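Local structure of oxidoreductase, NAD-binding/iron-sulfur cluster-binding protein (Nitratireductor pacificus pht-3B, 6ZXU) at residues Leu83-Leu88 against Gly196-Asp201; Ala202-Ala207 against Leu234-Thr239; Tyr422-Leu427 against Leu523-Asp528; Gly437-Asp442 against Asn659-Ser664; Tyr472-His477 against Phe519-Pro524. The protein catalyses the reductive removal of halogen from organic substrates, using a bound cobalamin and two [4Fe-4S] clusters. All coordinates share one frame; numbering follows the deposited sequence.

Contacts 1, 2, 3 and 5 illustrate how one strand order (1-2-4-3) can be used twice in a chain; contact 4 joins two loops. Contacts 1 and 2 touch, their centres about 10 Å apart, and both reach the antiparallel sheet that contains strands 194-198 and 232-239. Contacts 3 and 5 stand in the same relation at a second sheet of matching order; their centres lie about 9 Å apart and they share Leu523 and Pro524. That sheet approaches the cofactor: the side chain of His477 in contact 5 is about 7 Å from cobalamin. Contact 4, about 36 Å from contact 3 between centres and on the opposite side of the chain's centre, brings Asp441 to about 6 Å from an iron-sulfur cluster.

Contact 1: residues Leu83-Leu88 against Gly196-Asp201; sequences LFTRFL and GHFSGD
Where the chain following helix 74-85 meets the outermost strand 194-198 of a four-stranded antiparallel sheet, Leu88 and Gly196 are joined by one backbone bond. Gly196 N donates to Leu88 O over 2.9 Å with an N-H...O angle of 166°; the same oxygen also accepts from Arg188 on helix 168-190. The isobutyl group of Leu88 lies over the glycine, its CD2 3.9 Å from Gly196 CA, while CD1 branches toward the edge of the Phe198 ring and stops 4.0 Å from Phe198 CD1. That CD1 also touches the CB of Asp201. Thr85 comes to the same ring edge, with OG1 near the ring plane and 3.3 Å from Phe198 CE1, though this hydroxyl is hydrogen-bonded one turn back to Ala81 O. With CG2 anti to the backbone N, Thr85 turns its methyl instead to the carboxylate, 3.6 Å from Asp201 OD2, and Asp201 OD1 forms a salt bridge with Arg195. Phe198 folds back beneath its own turn: Gly200 N stands 3.4 Å above the plane of the Phe198 ring, offset toward the rim. The turn itself is closed by Asp201 N donating to Phe198 O. Two type I beta turns, Thr85-Leu88 and Phe198-Asp201, thus meet at the outermost strand of the antiparallel sheet, against helix 168-190, where Leu88 packs on Ala180 and Phe198 on Ala177.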
# COMPACT_ATOMS: atom_id res chain seq x y z
N LEU A 83 -1.71 0.33 20.44
CA LEU A 83 -2.88 -0.17 19.77
C LEU A 83 -2.59 -1.53 19.15
O LEU A 83 -3.37 -2.44 19.29
CB LEU A 83 -3.30 0.80 18.70
CG LEU A 83 -4.43 0.35 17.83
CD1 LEU A 83 -5.69 0.30 18.68
CD2 LEU A 83 -4.60 1.35 16.64
N PHE A 84 -1.47 -1.66 18.43
CA PHE A 84 -1.16 -2.91 17.76
C PHE A 84 -0.85 -4.05 18.73
O PHE A 84 -1.14 -5.19 18.41
CB PHE A 84 0.01 -2.73 16.75
CG PHE A 84 -0.25 -1.71 15.68
CD1 PHE A 84 -1.55 -1.47 15.21
CD2 PHE A 84 0.81 -1.06 15.06
CE1 PHE A 84 -1.78 -0.49 14.23
CE2 PHE A 84 0.59 -0.13 14.06
CZ PHE A 84 -0.70 0.18 13.65
N THR A 85 -0.30 -3.72 19.90
CA THR A 85 -0.14 -4.66 20.99
C THR A 85 -1.37 -5.47 21.42
O THR A 85 -1.27 -6.66 21.71
CB THR A 85 0.39 -3.93 22.22
OG1 THR A 85 1.65 -3.31 21.90
CG2 THR A 85 0.55 -4.86 23.36
N ARG A 86 -2.56 -4.87 21.33
CA ARG A 86 -3.82 -5.56 21.63
C ARG A 86 -4.07 -6.72 20.70
O ARG A 86 -4.90 -7.58 20.98
CB ARG A 86 -5.01 -4.56 21.52
CG ARG A 86 -4.67 -3.28 22.32
CD ARG A 86 -5.79 -2.36 22.72
NE ARG A 86 -6.77 -2.07 21.68
CZ ARG A 86 -7.98 -2.63 21.57
NH1 ARG A 86 -8.81 -2.23 20.58
NH2 ARG A 86 -8.37 -3.60 22.41
N PHE A 87 -3.38 -6.79 19.58
CA PHE A 87 -3.68 -7.86 18.63
C PHE A 87 -2.51 -8.88 18.44
O PHE A 87 -2.52 -9.68 17.48
CB PHE A 87 -4.09 -7.23 17.26
CG PHE A 87 -5.13 -6.15 17.40
CD1 PHE A 87 -6.41 -6.49 17.83
CD2 PHE A 87 -4.83 -4.83 17.21
CE1 PHE A 87 -7.36 -5.52 18.08
CE2 PHE A 87 -5.79 -3.87 17.40
CZ PHE A 87 -7.05 -4.21 17.83
N LEU A 88 -1.53 -8.83 19.33
CA LEU A 88 -0.44 -9.81 19.36
C LEU A 88 -0.93 -11.18 19.81
O LEU A 88 -0.35 -12.22 19.47
CB LEU A 88 0.65 -9.34 20.28
CG LEU A 88 1.33 -8.08 19.91
CD1 LEU A 88 2.29 -7.64 21.00
CD2 LEU A 88 2.10 -8.15 18.59
N GLY A 196 2.48 -12.78 19.00
CA GLY A 196 3.45 -11.84 18.53
C GLY A 196 4.15 -11.18 19.67
O GLY A 196 3.61 -11.07 20.78
N HIS A 197 5.36 -10.77 19.42
CA HIS A 197 6.21 -10.16 20.41
C HIS A 197 7.00 -9.05 19.82
O HIS A 197 7.48 -9.16 18.67
CB HIS A 197 7.21 -11.22 21.03
CG HIS A 197 6.60 -12.52 21.42
ND1 HIS A 197 6.32 -12.88 22.73
CD2 HIS A 197 6.19 -13.56 20.67
CE1 HIS A 197 5.80 -14.08 22.75
NE2 HIS A 197 5.72 -14.53 21.52
N PHE A 198 7.23 -7.99 20.58
CA PHE A 198 8.17 -6.98 20.17
C PHE A 198 8.60 -6.29 21.45
O PHE A 198 8.18 -6.69 22.53
CB PHE A 198 7.56 -6.00 19.16
CG PHE A 198 6.65 -4.96 19.76
CD1 PHE A 198 5.46 -5.35 20.28
CD2 PHE A 198 7.02 -3.63 19.82
CE1 PHE A 198 4.64 -4.41 20.87
CE2 PHE A 198 6.19 -2.68 20.35
CZ PHE A 198 5.02 -3.09 20.95
N SER A 199 9.49 -5.34 21.33
CA SER A 199 10.08 -4.75 22.54
C SER A 199 9.04 -4.29 23.60
O SER A 199 9.23 -4.46 24.77
CB SER A 199 10.92 -3.58 22.14
OG SER A 199 11.41 -3.00 23.31
N GLY A 200 7.97 -3.65 23.14
CA GLY A 200 6.90 -3.18 23.96
C GLY A 200 6.05 -4.23 24.66
O GLY A 200 5.41 -3.90 25.66
N ASP A 201 6.08 -5.49 24.21
CA ASP A 201 5.35 -6.58 24.81
C ASP A 201 5.92 -7.87 24.29
O ASP A 201 5.55 -8.33 23.19
CB ASP A 201 3.86 -6.48 24.46
CG ASP A 201 2.96 -7.51 25.23
OD1 ASP A 201 3.25 -8.71 25.21
OD2 ASP A 201 1.95 -7.10 25.86
O HOH W 1 -1.04 -7.98 24.73

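Contact 2: residues Ala202-Ala207 against Leu234-Thr239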
# COMPACT_ATOMS: atom_id res chain seq x y z
N ALA A 202 6.78 -8.47 25.09
CA ALA A 202 7.47 -9.72 24.68
C ALA A 202 7.45 -10.72 25.85
O ALA A 202 7.73 -10.35 26.96
CB ALA A 202 8.91 -9.41 24.26
N GLN A 203 7.18 -11.97 25.55
CA GLN A 203 7.33 -13.12 26.49
C GLN A 203 8.59 -13.95 26.26
O GLN A 203 8.71 -15.00 26.82
CB GLN A 203 6.12 -14.04 26.37
CG GLN A 203 4.79 -13.34 26.61
CD GLN A 203 3.64 -14.24 26.28
OE1 GLN A 203 3.73 -15.16 25.41
NE2 GLN A 203 2.53 -14.02 26.96
N VAL A 204 9.47 -13.52 25.34
CA VAL A 204 10.66 -14.27 24.95
C VAL A 204 11.80 -13.32 24.80
O VAL A 204 11.60 -12.07 24.79
CB VAL A 204 10.46 -15.02 23.64
CG1 VAL A 204 9.39 -16.07 23.76
CG2 VAL A 204 10.13 -14.05 22.49
N ASP A 205 13.00 -13.87 24.68
CA ASP A 205 14.23 -13.04 24.58
C ASP A 205 14.49 -12.76 23.10
O ASP A 205 15.04 -13.60 22.39
CB ASP A 205 15.44 -13.75 25.20
CG ASP A 205 16.65 -12.85 25.35
OD1 ASP A 205 16.96 -11.97 24.51
OD2 ASP A 205 17.37 -13.05 26.34
N LEU A 206 14.12 -11.57 22.67
CA LEU A 206 14.15 -11.22 21.27
C LEU A 206 15.56 -11.26 20.73
O LEU A 206 15.79 -11.79 19.68
CB LEU A 206 13.54 -9.81 21.03
CG LEU A 206 12.12 -9.52 21.49
CD1 LEU A 206 11.81 -8.02 21.45
CD2 LEU A 206 11.14 -10.30 20.65
N ALA A 207 16.52 -10.65 21.42
CA ALA A 207 17.89 -10.60 20.95
C ALA A 207 18.49 -11.99 20.81
O ALA A 207 19.13 -12.32 19.79
CB ALA A 207 18.73 -9.72 21.83
N LEU A 234 13.34 -5.56 16.34
CA LEU A 234 12.86 -6.94 16.14
C LEU A 234 11.42 -7.19 16.49
O LEU A 234 10.89 -6.57 17.39
CB LEU A 234 13.67 -7.91 17.00
CG LEU A 234 15.16 -7.93 16.73
CD1 LEU A 234 15.88 -8.62 17.91
CD2 LEU A 234 15.43 -8.66 15.42
N GLY A 235 10.79 -8.09 15.74
CA GLY A 235 9.52 -8.67 16.09
C GLY A 235 9.68 -10.19 15.98
O GLY A 235 10.52 -10.69 15.24
N VAL A 236 8.85 -10.92 16.71
CA VAL A 236 8.83 -12.40 16.76
C VAL A 236 7.40 -12.87 16.78
O VAL A 236 6.51 -12.26 17.39
CB VAL A 236 9.57 -12.93 17.99
CG1 VAL A 236 9.39 -14.43 18.09
CG2 VAL A 236 11.04 -12.54 17.96
N VAL A 237 7.14 -13.93 16.05
CA VAL A 237 5.92 -14.68 16.23
C VAL A 237 6.31 -16.10 16.72
O VAL A 237 7.03 -16.83 16.02
CB VAL A 237 5.13 -14.79 14.93
CG1 VAL A 237 3.90 -15.64 15.12
CG2 VAL A 237 4.73 -13.38 14.41
N THR A 238 5.84 -16.49 17.91
CA THR A 238 6.06 -17.82 18.42
C THR A 238 4.81 -18.62 18.14
O THR A 238 3.68 -18.11 18.20
CB THR A 238 6.36 -17.85 19.93
OG1 THR A 238 5.26 -17.24 20.64
CG2 THR A 238 7.64 -17.12 20.22
N THR A 239 4.98 -19.89 17.85
CA THR A 239 3.85 -20.74 17.51
C THR A 239 4.23 -22.23 17.64
O THR A 239 5.41 -22.58 17.70
CB THR A 239 3.36 -20.42 16.07
OG1 THR A 239 2.22 -21.21 15.73
CG2 THR A 239 4.43 -20.71 15.04
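Apolar packing of a loop and the first turn of a helix onto one face of a sheet brings Leu206 and Val204 against Leu234, Val236 and Thr238, with no hydrogen bond between the two segments. The tightest meeting is between branched ends: Leu206 CD2 lies 3.5 Å from Val236 CG2, the two side chains running alongside with opposite headings. Val236 has CG1 anti to its own N (chi1 173°), which leaves CG2 as the branch that meets the leucine. Further along, Leu234 CD1 sits against the start of the helix, 4.1 Å from Leu206 CB and 3.6 Å from Leu206 O, so a methyl group faces a backbone carbonyl as well as a side chain. Every second residue of the strand takes part, as expected of an extended chain whose alternate side chains share a face; Val237, between them, packs instead on helix 168-190. Between edge strand 194-198 and its antiparallel neighbour 232-239 the chain passes through helix 206-212 and two short strands; the helix packs on this face of the sheet. Asp205 occupies the N-cap position of this helix, its OD1 accepting from Arg208 N. At the other end of the contact Val204 CG1 meets Thr238 CG2 at 4.1 Å. The threonine therefore offers its methyl to the loop, while its hydroxyl is hydrogen-bonded to His140 and His197. Val204 also packs on His197 and on Leu209, which in turn touches Val236.

Contact 3: residues Tyr422-Leu427 against Leu523-Asp528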
# COMPACT_ATOMS: atom_id res chain seq x y z
N TYR A 422 -5.82 21.94 3.65
CA TYR A 422 -4.84 21.23 2.86
C TYR A 422 -5.05 19.72 2.91
O TYR A 422 -5.59 19.21 3.87
CB TYR A 422 -3.42 21.53 3.34
CG TYR A 422 -3.02 22.96 3.27
CD1 TYR A 422 -2.64 23.53 2.04
CD2 TYR A 422 -3.17 23.81 4.38
CE1 TYR A 422 -2.34 24.86 1.93
CE2 TYR A 422 -2.88 25.15 4.28
CZ TYR A 422 -2.46 25.65 3.07
OH TYR A 422 -2.14 26.95 2.95
N ALA A 423 -4.62 19.05 1.86
CA ALA A 423 -4.65 17.58 1.78
C ALA A 423 -3.23 17.11 1.57
O ALA A 423 -2.53 17.60 0.66
CB ALA A 423 -5.51 17.10 0.62
N VAL A 424 -2.76 16.27 2.46
CA VAL A 424 -1.49 15.57 2.30
C VAL A 424 -1.84 14.16 1.77
O VAL A 424 -2.61 13.43 2.35
CB VAL A 424 -0.72 15.46 3.60
CG1 VAL A 424 0.65 14.78 3.37
CG2 VAL A 424 -0.56 16.86 4.16
N VAL A 425 -1.32 13.87 0.58
CA VAL A 425 -1.64 12.67 -0.15
C VAL A 425 -0.37 11.82 -0.19
O VAL A 425 0.72 12.26 -0.59
CB VAL A 425 -2.05 12.99 -1.59
CG1 VAL A 425 -2.57 11.75 -2.29
CG2 VAL A 425 -3.12 14.05 -1.57
N MET A 426 -0.54 10.55 0.17
CA MET A 426 0.58 9.59 0.13
C MET A 426 0.18 8.36 -0.62
O MET A 426 -0.96 7.95 -0.57
CB MET A 426 1.03 9.26 1.49
CG MET A 426 1.64 10.48 2.11
SD MET A 426 2.04 10.37 3.85
CE MET A 426 0.37 10.23 4.52
N LEU A 427 1.10 7.85 -1.41
CA LEU A 427 0.91 6.62 -2.18
C LEU A 427 1.74 5.49 -1.55
O LEU A 427 2.90 5.70 -1.21
CB LEU A 427 1.25 6.80 -3.59
CG LEU A 427 0.59 7.87 -4.46
CD1 LEU A 427 1.13 7.70 -5.92
CD2 LEU A 427 -0.91 7.74 -4.46
N LEU A 523 -2.26 22.85 8.83
CA LEU A 523 -0.87 23.27 8.78
C LEU A 523 -0.51 23.94 7.49
O LEU A 523 -0.68 23.37 6.43
CB LEU A 523 0.04 22.09 9.00
CG LEU A 523 1.51 22.38 8.99
CD1 LEU A 523 1.87 23.13 10.27
CD2 LEU A 523 2.33 21.10 8.87
N PRO A 524 -0.04 25.19 7.53
CA PRO A 524 0.31 25.89 6.25
C PRO A 524 1.49 25.28 5.54
O PRO A 524 2.56 25.14 6.14
CB PRO A 524 0.63 27.36 6.70
CG PRO A 524 -0.11 27.49 7.98
CD PRO A 524 -0.05 26.12 8.66
N MET A 525 1.27 24.91 4.26
CA MET A 525 2.28 24.23 3.46
C MET A 525 2.24 24.75 2.05
O MET A 525 1.13 24.97 1.58
CB MET A 525 2.00 22.72 3.45
CG MET A 525 2.08 22.05 4.78
SD MET A 525 1.50 20.32 4.85
CE MET A 525 -0.23 20.55 4.49
N SER A 526 3.38 24.86 1.40
CA SER A 526 3.40 25.05 -0.04
C SER A 526 2.84 23.81 -0.78
O SER A 526 3.09 22.66 -0.38
CB SER A 526 4.79 25.31 -0.54
OG SER A 526 5.32 26.40 0.15
N VAL A 527 2.04 24.05 -1.81
CA VAL A 527 1.36 22.98 -2.53
C VAL A 527 2.16 22.59 -3.73
O VAL A 527 3.02 23.36 -4.19
CB VAL A 527 -0.12 23.34 -2.93
CG1 VAL A 527 -0.91 23.66 -1.72
CG2 VAL A 527 -0.16 24.43 -3.91
N ASP A 528 2.05 21.34 -4.12
CA ASP A 528 2.61 20.85 -5.36
C ASP A 528 1.71 21.18 -6.52
O ASP A 528 0.66 21.71 -6.32
CB ASP A 528 2.84 19.33 -5.28
CG ASP A 528 3.95 19.01 -4.22
OD1 ASP A 528 5.12 19.31 -4.46
OD2 ASP A 528 3.63 18.49 -3.13
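Apolar contacts between Tyr422, Val424 and Met525 tie the start of strand 422-429 to the loop that leaves strand 514-521. The two strands are antiparallel neighbours in a four-stranded sheet, and the loop turns back over the start of 422-429. The methyl of Met525 enters the angle between two side chains of the strand: its CE is 3.5 Å from Tyr422 CB and 3.7 Å from Val424 CG2. A bend at chi3 of -66° turns that methyl back from an otherwise extended thioether chain; the side chain lies across Val424 and alongside Tyr422, headed the other way. Val527 adds a branch at the rim of the tyrosine, with CG1 near the ring plane and 4.1 Å from Tyr422 CE1.

A second kind of contact sets the aromatic ring against the loop backbone. Met525 N lies over one face of the Tyr422 ring, 4.0 Å above its plane and displaced toward the rim. Two carbonyl oxygens come close to ring carbons: Leu523 O is 3.3 Å from Tyr422 CD2, and Met525 O is 3.5 Å from Tyr422 CE1. Pro524 follows with its CA 3.8 Å from Tyr422 CE2. The loop in this way curves round the phenol from Leu523 to Val527.

Outside the contact, Ile383 of helix 376-390 packs on both Val424 and Met525. Since no hydrogen bond joins the two segments, the contact rests on shape and apolar packing, with carbonyl oxygens merely close to the ring; direction comes from bonds to outside residues, such as that from Asn379 to Pro524 O.

Contact 4: residues Gly437-Asp442 against Asn659-Ser664; sequences GASGDD and NERDLS
Asn659 and Asp441 stack their flat ends, the amide and carboxylate planes lying 17° apart, and Ser439 completes the set of residues most covered by this contact. Asn659 ND2 donates in its own amide plane to Asp441 O at 2.8 Å, reaching that carbonyl from above its plane; Gln582 bonds to both partners of this pair. The carboxylate of Asp441 is held at each oxygen. Its OD1 receives the hydroxyl of Ser439 OG at 2.8 Å, nearly along the C-O bond, and its OD2 uses the syn lone pair to accept from Arg661 NE at 2.7 Å, a salt bridge in which the oxygen sits near the edge of the guanidinium group. Tyr578 OH links both ends of the salt bridge, bonding to Arg661 NH2 and giving Asp441 OD2 a second partner. These loops border an iron-sulfur site: the Asp441 side chain is about 4 Å from that of Cys588 and about 6 Å from a [4Fe-4S] cluster. Ser439 acts in both directions, since its OG also accepts from Arg661 N at 3.1 Å, with chi1 of -177° carrying the hydroxyl to the second loop. Ser439 N in turn donates to Asp442 OD2 at 2.8 Å. A water joins that carboxylate oxygen to Asn659 O, while Asp442 OD1 caps Ile444 N before helix 445-469.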
# COMPACT_ATOMS: atom_id res chain seq x y z
N GLY A 437 3.02 -12.83 -9.65
CA GLY A 437 2.61 -14.20 -9.46
C GLY A 437 1.11 -14.43 -9.61
O GLY A 437 0.68 -15.53 -9.76
N ALA A 438 0.32 -13.34 -9.53
CA ALA A 438 -1.13 -13.36 -9.28
C ALA A 438 -1.87 -13.20 -10.57
O ALA A 438 -1.36 -12.71 -11.55
CB ALA A 438 -1.51 -12.22 -8.35
N SER A 439 -3.10 -13.65 -10.56
CA SER A 439 -4.03 -13.43 -11.66
C SER A 439 -4.56 -11.94 -11.65
O SER A 439 -5.07 -11.46 -12.64
CB SER A 439 -5.24 -14.39 -11.53
OG SER A 439 -6.08 -14.22 -12.64
N GLY A 440 -4.46 -11.28 -10.50
CA GLY A 440 -5.15 -10.03 -10.28
C GLY A 440 -6.48 -10.12 -9.60
O GLY A 440 -6.82 -9.23 -8.82
N ASP A 441 -7.23 -11.22 -9.86
CA ASP A 441 -8.49 -11.50 -9.18
C ASP A 441 -8.49 -12.88 -8.46
O ASP A 441 -9.54 -13.52 -8.33
CB ASP A 441 -9.60 -11.42 -10.14
CG ASP A 441 -9.36 -12.34 -11.37
OD1 ASP A 441 -8.25 -12.92 -11.51
OD2 ASP A 441 -10.26 -12.39 -12.22
N ASP A 442 -7.35 -13.30 -7.91
CA ASP A 442 -7.30 -14.54 -7.17
C ASP A 442 -7.31 -14.32 -5.71
O ASP A 442 -7.79 -13.29 -5.26
CB ASP A 442 -6.09 -15.37 -7.65
CG ASP A 442 -4.73 -14.65 -7.43
OD1 ASP A 442 -4.63 -13.81 -6.52
OD2 ASP A 442 -3.75 -14.98 -8.15
N ASN A 659 -9.03 -18.20 -9.96
CA ASN A 659 -8.68 -17.53 -11.23
C ASN A 659 -7.22 -17.65 -11.52
O ASN A 659 -6.37 -17.44 -10.64
CB ASN A 659 -9.05 -16.01 -11.18
CG ASN A 659 -10.53 -15.81 -11.14
OD1 ASN A 659 -11.25 -16.30 -12.01
ND2 ASN A 659 -11.02 -15.10 -10.12
N GLU A 660 -6.90 -18.05 -12.75
CA GLU A 660 -5.51 -18.17 -13.24
C GLU A 660 -5.48 -17.66 -14.67
O GLU A 660 -5.17 -18.35 -15.61
CB GLU A 660 -4.99 -19.59 -13.14
CG GLU A 660 -5.00 -20.08 -11.71
CD GLU A 660 -4.67 -21.58 -11.64
OE1 GLU A 660 -5.25 -22.40 -12.50
OE2 GLU A 660 -3.84 -21.92 -10.72
N ARG A 661 -5.77 -16.38 -14.80
CA ARG A 661 -5.93 -15.76 -16.08
C ARG A 661 -4.58 -15.48 -16.74
O ARG A 661 -3.59 -15.12 -16.10
CB ARG A 661 -6.73 -14.45 -15.88
CG ARG A 661 -8.10 -14.70 -15.35
CD ARG A 661 -8.90 -13.42 -15.35
NE ARG A 661 -10.11 -13.64 -14.65
CZ ARG A 661 -11.22 -14.03 -15.23
NH1 ARG A 661 -11.25 -14.27 -16.53
NH2 ARG A 661 -12.31 -14.18 -14.52
N ASP A 662 -4.59 -15.60 -18.05
CA ASP A 662 -3.46 -15.29 -18.90
C ASP A 662 -3.88 -14.17 -19.84
O ASP A 662 -5.09 -13.84 -19.93
CB ASP A 662 -3.14 -16.57 -19.72
CG ASP A 662 -2.79 -17.79 -18.80
OD1 ASP A 662 -2.13 -17.60 -17.72
OD2 ASP A 662 -3.17 -18.92 -19.19
N LEU A 663 -2.93 -13.68 -20.61
CA LEU A 663 -3.26 -12.65 -21.59
C LEU A 663 -4.43 -13.06 -22.47
O LEU A 663 -4.60 -14.26 -22.70
CB LEU A 663 -2.05 -12.36 -22.37
CG LEU A 663 -0.96 -11.69 -21.53
CD1 LEU A 663 0.39 -11.78 -22.22
CD2 LEU A 663 -1.29 -10.22 -21.33
N SER A 664 -5.28 -12.11 -22.85
CA SER A 664 -6.50 -12.33 -23.65
C SER A 664 -6.30 -11.80 -25.04
O SER A 664 -5.46 -10.95 -25.28
CB SER A 664 -7.72 -11.60 -23.03
OG SER A 664 -7.76 -11.81 -21.65
O HOH W 2 -3.87 -17.50 -9.22

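Contact 5: residues Tyr472-His477 against Phe519-Pro524; sequences YSARSH and FTTDLP
With chi1 at -59°, His477 swings its imidazole beside its own backbone N and out to Thr520, whose chi1 of 53° lodges OG1 between N and the carbonyl carbon; His477 NE2 and Thr520 OG1 meet at 2.8 Å in a nearly straight hydrogen bond near the plane of the imidazole. Both partners are fixed further: His420 ND1 bonds to the same hydroxyl, and His477 ND1 to Glu483 N. Edge strand 474-477 here runs antiparallel to strand 514-521, the N-to-C directions of the two short segments being 162° apart. Arg475 and Thr520 form the hydrogen-bonded pair, with Arg475 N to Thr520 O at 3.0 Å and Thr520 N to Arg475 O at 2.9 Å. The flanking pairs, Ala474 with Thr521 and Ser476 with Phe519, are non-hydrogen-bonded and direct their side chains to the other face of the sheet, where helix 445-469 covers Ala474 and Phe519. This end of the sheet borders the cobalamin pocket, since the His477 side chain is about 4 Å from that of Val484. At the far end Ser473 O accepts twice, from Asp522 N at 3.1 Å and from Thr521 OG1 at 3.0 Å. The latter hydroxyl receives Leu523 N at 3.2 Å, an ST turn just where the chain leaves the strand. Beyond it Leu523 CD1 makes a CH-pi contact over one face of Tyr472, and Pro524 CD approaches Tyr472 CE1.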
# COMPACT_ATOMS: atom_id res chain seq x y z
N TYR A 472 -2.54 22.12 15.06
CA TYR A 472 -3.20 22.28 13.76
C TYR A 472 -4.11 21.13 13.53
O TYR A 472 -3.68 19.96 13.61
CB TYR A 472 -2.14 22.39 12.65
CG TYR A 472 -1.36 23.64 12.74
CD1 TYR A 472 -1.82 24.82 12.16
CD2 TYR A 472 -0.16 23.69 13.43
CE1 TYR A 472 -1.12 26.01 12.27
CE2 TYR A 472 0.54 24.86 13.55
CZ TYR A 472 0.07 26.01 12.93
OH TYR A 472 0.81 27.16 13.03
N SER A 473 -5.39 21.39 13.34
CA SER A 473 -6.37 20.34 13.24
C SER A 473 -5.97 19.42 12.01
O SER A 473 -5.46 19.90 11.02
CB SER A 473 -7.74 20.92 12.99
OG SER A 473 -8.75 19.98 13.09
N ALA A 474 -6.19 18.14 12.16
CA ALA A 474 -5.81 17.17 11.11
C ALA A 474 -6.59 15.90 11.33
O ALA A 474 -6.81 15.48 12.47
CB ALA A 474 -4.34 16.91 11.16
N ARG A 475 -7.08 15.33 10.23
CA ARG A 475 -7.83 14.10 10.25
C ARG A 475 -7.39 13.22 9.09
O ARG A 475 -7.26 13.71 7.95
CB ARG A 475 -9.30 14.40 10.12
CG ARG A 475 -10.10 13.15 10.19
CD ARG A 475 -11.53 13.33 10.46
NE ARG A 475 -12.22 12.04 10.35
CZ ARG A 475 -12.52 11.19 11.35
NH1 ARG A 475 -12.18 11.46 12.61
NH2 ARG A 475 -13.18 10.09 11.10
N SER A 476 -7.12 11.93 9.34
CA SER A 476 -6.81 11.03 8.20
C SER A 476 -8.09 10.44 7.61
O SER A 476 -9.15 10.45 8.21
CB SER A 476 -5.84 9.92 8.63
OG SER A 476 -6.46 9.03 9.46
N HIS A 477 -7.97 10.01 6.37
CA HIS A 477 -9.06 9.52 5.57
C HIS A 477 -8.70 8.19 4.94
O HIS A 477 -7.97 8.12 3.96
CB HIS A 477 -9.35 10.59 4.51
CG HIS A 477 -9.70 11.92 5.09
ND1 HIS A 477 -10.95 12.25 5.52
CD2 HIS A 477 -8.94 13.01 5.28
CE1 HIS A 477 -10.96 13.50 5.94
NE2 HIS A 477 -9.75 13.98 5.79
N PHE A 519 -4.52 12.61 4.47
CA PHE A 519 -4.97 13.31 5.65
C PHE A 519 -5.07 14.77 5.35
O PHE A 519 -4.22 15.33 4.66
CB PHE A 519 -4.16 13.07 6.94
CG PHE A 519 -2.86 13.73 6.99
CD1 PHE A 519 -1.70 13.06 6.54
CD2 PHE A 519 -2.71 14.96 7.63
CE1 PHE A 519 -0.47 13.65 6.62
CE2 PHE A 519 -1.46 15.56 7.69
CZ PHE A 519 -0.36 14.92 7.18
N THR A 520 -6.15 15.36 5.85
CA THR A 520 -6.37 16.80 5.71
C THR A 520 -5.84 17.51 6.95
O THR A 520 -5.78 16.93 8.03
CB THR A 520 -7.81 17.11 5.45
OG1 THR A 520 -8.66 16.51 6.44
CG2 THR A 520 -8.21 16.56 4.04
N THR A 521 -5.46 18.76 6.78
CA THR A 521 -4.92 19.55 7.86
C THR A 521 -5.05 21.03 7.59
O THR A 521 -5.16 21.46 6.47
CB THR A 521 -3.46 19.16 8.14
OG1 THR A 521 -2.96 19.81 9.33
CG2 THR A 521 -2.52 19.38 6.99
N ASP A 522 -4.87 21.82 8.67
CA ASP A 522 -4.68 23.28 8.58
C ASP A 522 -3.24 23.75 8.63
O ASP A 522 -2.97 24.94 8.42
CB ASP A 522 -5.51 23.99 9.69
CG ASP A 522 -6.99 23.89 9.45
OD1 ASP A 522 -7.44 23.86 8.23
OD2 ASP A 522 -7.70 23.78 10.50
N LEU A 523 -2.26 22.85 8.83
CA LEU A 523 -0.87 23.27 8.78
C LEU A 523 -0.51 23.94 7.49
O LEU A 523 -0.68 23.37 6.43
CB LEU A 523 0.04 22.09 9.00
CG LEU A 523 1.51 22.38 8.99
CD1 LEU A 523 1.87 23.13 10.27
CD2 LEU A 523 2.33 21.10 8.87
N PRO A 524 -0.04 25.19 7.53
CA PRO A 524 0.31 25.89 6.25
C PRO A 524 1.49 25.28 5.54
O PRO A 524 2.56 25.14 6.14
CB PRO A 524 0.63 27.36 6.70
CG PRO A 524 -0.11 27.49 7.98
CD PRO A 524 -0.05 26.12 8.66
O HOH W 3 -6.58 24.04 13.12